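Side-chain contact in Wnt inhibitor of Dorsal protein (Drosophila melanogaster, PDB 4KRR), which is a secreted Wnt-family signalling protein that probably binds frizzled receptors, this chain being its N-terminal domain and linker: residues 9-14 with 71-76. Residues are numbered along the deposited sequence; the frame is centred on the assembly and turned at random.
Sequences EDITGK and TKDCAN. With NA (sodium ion), chain F.
Lys-14 and Asp-73 reach for each other from opposing directions and close a salt bridge between helix 8-26 and the C-terminal part of helix 53-75. The ammonium NZ of Lys-14 is modelled 2.4 Å from OD2 of Asp-73, a separation too short to be taken literally, so the pairing is safer than its exact length. The contact is one-sided: OD1 of Asp-73 lies 3.9 Å from the same NZ, and OD2 also has the last methylene of the lysine, CE, at 3.6 Å. CG of Lys-14 stands anti to its carbonyl carbon (chi1 -69°), and after a single bend at chi3 (-63°) the chain carries NZ across to the carboxylate. On the more buried flank, CD1 of Ile-11, one turn earlier on the same helix, lies 4.1 Å from OD2 of Asp-73, so the carboxylate oxygen has an aliphatic neighbour as well as a charged one. The backbones remain well apart, with CA of Ile-11 and CA of Asp-73 8.9 Å from each other, and the two segments are joined through side chains alone. Both helices belong to the largely helical N-terminal domain of the Wnt fold, where 8-26 lies against the last turns of 53-75. Ile-11 also packs on Ile-66 and Thr-69 of helix 53-75 and on Ile-79 in the following loop, while Asp-73 touches Val-78. Next to the aspartate, Cys-74 fastens that loop to the helix through its disulfide with Cys-82; its carbonyl O binds the sodium ion at 2.7 Å, a site completed by Ile-79, through its O, and Cys-82.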
loop_
_atom_site.group_PDB
_atom_site.type_symbol
_atom_site.label_atom_id
_atom_site.label_comp_id
_atom_site.label_asym_id
_atom_site.label_seq_id
_atom_site.Cartn_x
_atom_site.Cartn_y
_atom_site.Cartn_z
ATOM N N GLU A 9 3.729 -15.461 -4.522
ATOM C CA GLU A 9 2.473 -16.089 -4.129
ATOM C C GLU A 9 2.188 -15.873 -2.644
ATOM O O GLU A 9 1.067 -15.544 -2.258
ATOM C CB GLU A 9 2.502 -17.585 -4.451
ATOM C CG GLU A 9 1.289 -18.355 -3.952
ATOM C CD GLU A 9 1.324 -19.818 -4.352
ATOM O OE1 GLU A 9 1.409 -20.100 -5.566
ATOM O OE2 GLU A 9 1.268 -20.685 -3.455
ATOM N N ASP A 10 3.212 -16.054 -1.817
ATOM C CA ASP A 10 3.066 -15.892 -0.375
ATOM C C ASP A 10 2.942 -14.422 0.014
ATOM O O ASP A 10 2.145 -14.066 0.881
ATOM C CB ASP A 10 4.245 -16.533 0.357
ATOM C CG ASP A 10 4.392 -18.007 0.042
ATOM O OD1 ASP A 10 3.379 -18.641 -0.320
ATOM O OD2 ASP A 10 5.519 -18.532 0.156
ATOM N N ILE A 11 3.738 -13.574 -0.631
ATOM C CA ILE A 11 3.720 -12.142 -0.356
ATOM C C ILE A 11 2.358 -11.534 -0.681
ATOM O O ILE A 11 1.771 -10.826 0.139
ATOM C CB ILE A 11 4.816 -11.403 -1.148
ATOM C CG1 ILE A 11 6.199 -11.799 -0.631
ATOM C CG2 ILE A 11 4.636 -9.899 -1.037
ATOM C CD1 ILE A 11 6.448 -11.389 0.807
ATOM N N THR A 12 1.860 -11.826 -1.879
ATOM C CA THR A 12 0.556 -11.340 -2.318
ATOM C C THR A 12 -0.560 -11.874 -1.427
ATOM O O THR A 12 -1.467 -11.137 -1.044
ATOM C CB THR A 12 0.273 -11.734 -3.784
ATOM O OG1 THR A 12 1.282 -11.173 -4.633
ATOM C CG2 THR A 12 -1.092 -11.229 -4.226
ATOM N N GLY A 13 -0.482 -13.161 -1.101
ATOM C CA GLY A 13 -1.463 -13.797 -0.239
ATOM C C GLY A 13 -1.608 -13.111 1.107
ATOM O O GLY A 13 -2.717 -12.774 1.523
ATOM N N LYS A 14 -0.481 -12.900 1.784
ATOM C CA LYS A 14 -0.472 -12.236 3.084
ATOM C C LYS A 14 -0.875 -10.775 2.944
ATOM O O LYS A 14 -1.598 -10.238 3.784
ATOM C CB LYS A 14 0.908 -12.335 3.747
ATOM C CG LYS A 14 1.305 -13.740 4.194
ATOM C CD LYS A 14 2.595 -13.729 5.015
ATOM C CE LYS A 14 3.785 -13.227 4.208
ATOM N NZ LYS A 14 5.025 -13.081 5.033
ATOM N N THR A 71 8.424 -5.142 2.373
ATOM C CA THR A 71 9.403 -4.321 3.074
ATOM C C THR A 71 9.733 -4.911 4.443
ATOM O O THR A 71 10.903 -5.027 4.820
ATOM C CB THR A 71 8.884 -2.886 3.275
ATOM O OG1 THR A 71 8.527 -2.323 2.007
ATOM C CG2 THR A 71 9.944 -2.017 3.937
ATOM N N LYS A 72 8.692 -5.287 5.179
ATOM C CA LYS A 72 8.853 -5.808 6.533
ATOM C C LYS A 72 9.561 -7.157 6.539
ATOM O O LYS A 72 10.486 -7.377 7.321
ATOM C CB LYS A 72 7.492 -5.919 7.226
ATOM C CG LYS A 72 7.566 -6.290 8.697
ATOM C CD LYS A 72 6.192 -6.245 9.347
ATOM C CE LYS A 72 6.277 -6.513 10.842
ATOM N NZ LYS A 72 4.941 -6.464 11.497
ATOM N N ASP A 73 9.127 -8.056 5.663
ATOM C CA ASP A 73 9.706 -9.394 5.590
ATOM C C ASP A 73 11.167 -9.373 5.149
ATOM O O ASP A 73 11.964 -10.201 5.593
ATOM C CB ASP A 73 8.878 -10.292 4.671
ATOM C CG ASP A 73 7.555 -10.692 5.289
ATOM O OD1 ASP A 73 7.073 -9.967 6.185
ATOM O OD2 ASP A 73 6.997 -11.731 4.880
ATOM N N CYS A 74 11.514 -8.430 4.280
ATOM C CA CYS A 74 12.898 -8.266 3.847
ATOM C C CYS A 74 13.779 -7.866 5.021
ATOM O O CYS A 74 14.865 -8.413 5.210
ATOM C CB CYS A 74 13.005 -7.216 2.738
ATOM S SG CYS A 74 12.573 -7.816 1.086
ATOM N N ALA A 75 13.298 -6.910 5.808
ATOM C CA ALA A 75 14.030 -6.440 6.977
ATOM C C ALA A 75 14.157 -7.541 8.025
ATOM O O ALA A 75 15.161 -7.625 8.730
ATOM C CB ALA A 75 13.351 -5.218 7.568
ATOM N N ASN A 76 13.138 -8.391 8.114
ATOM C CA ASN A 76 13.157 -9.510 9.049
ATOM C C ASN A 76 14.054 -10.648 8.568
ATOM O O ASN A 76 14.250 -11.635 9.274
ATOM C CB ASN A 76 11.738 -10.024 9.310
ATOM C CG ASN A 76 10.857 -8.990 9.985
ATOM O OD1 ASN A 76 11.338 -8.143 10.740
ATOM N ND2 ASN A 76 9.558 -9.054 9.716
HETATM NA NA NA F . 15.153 -10.841 4.099
#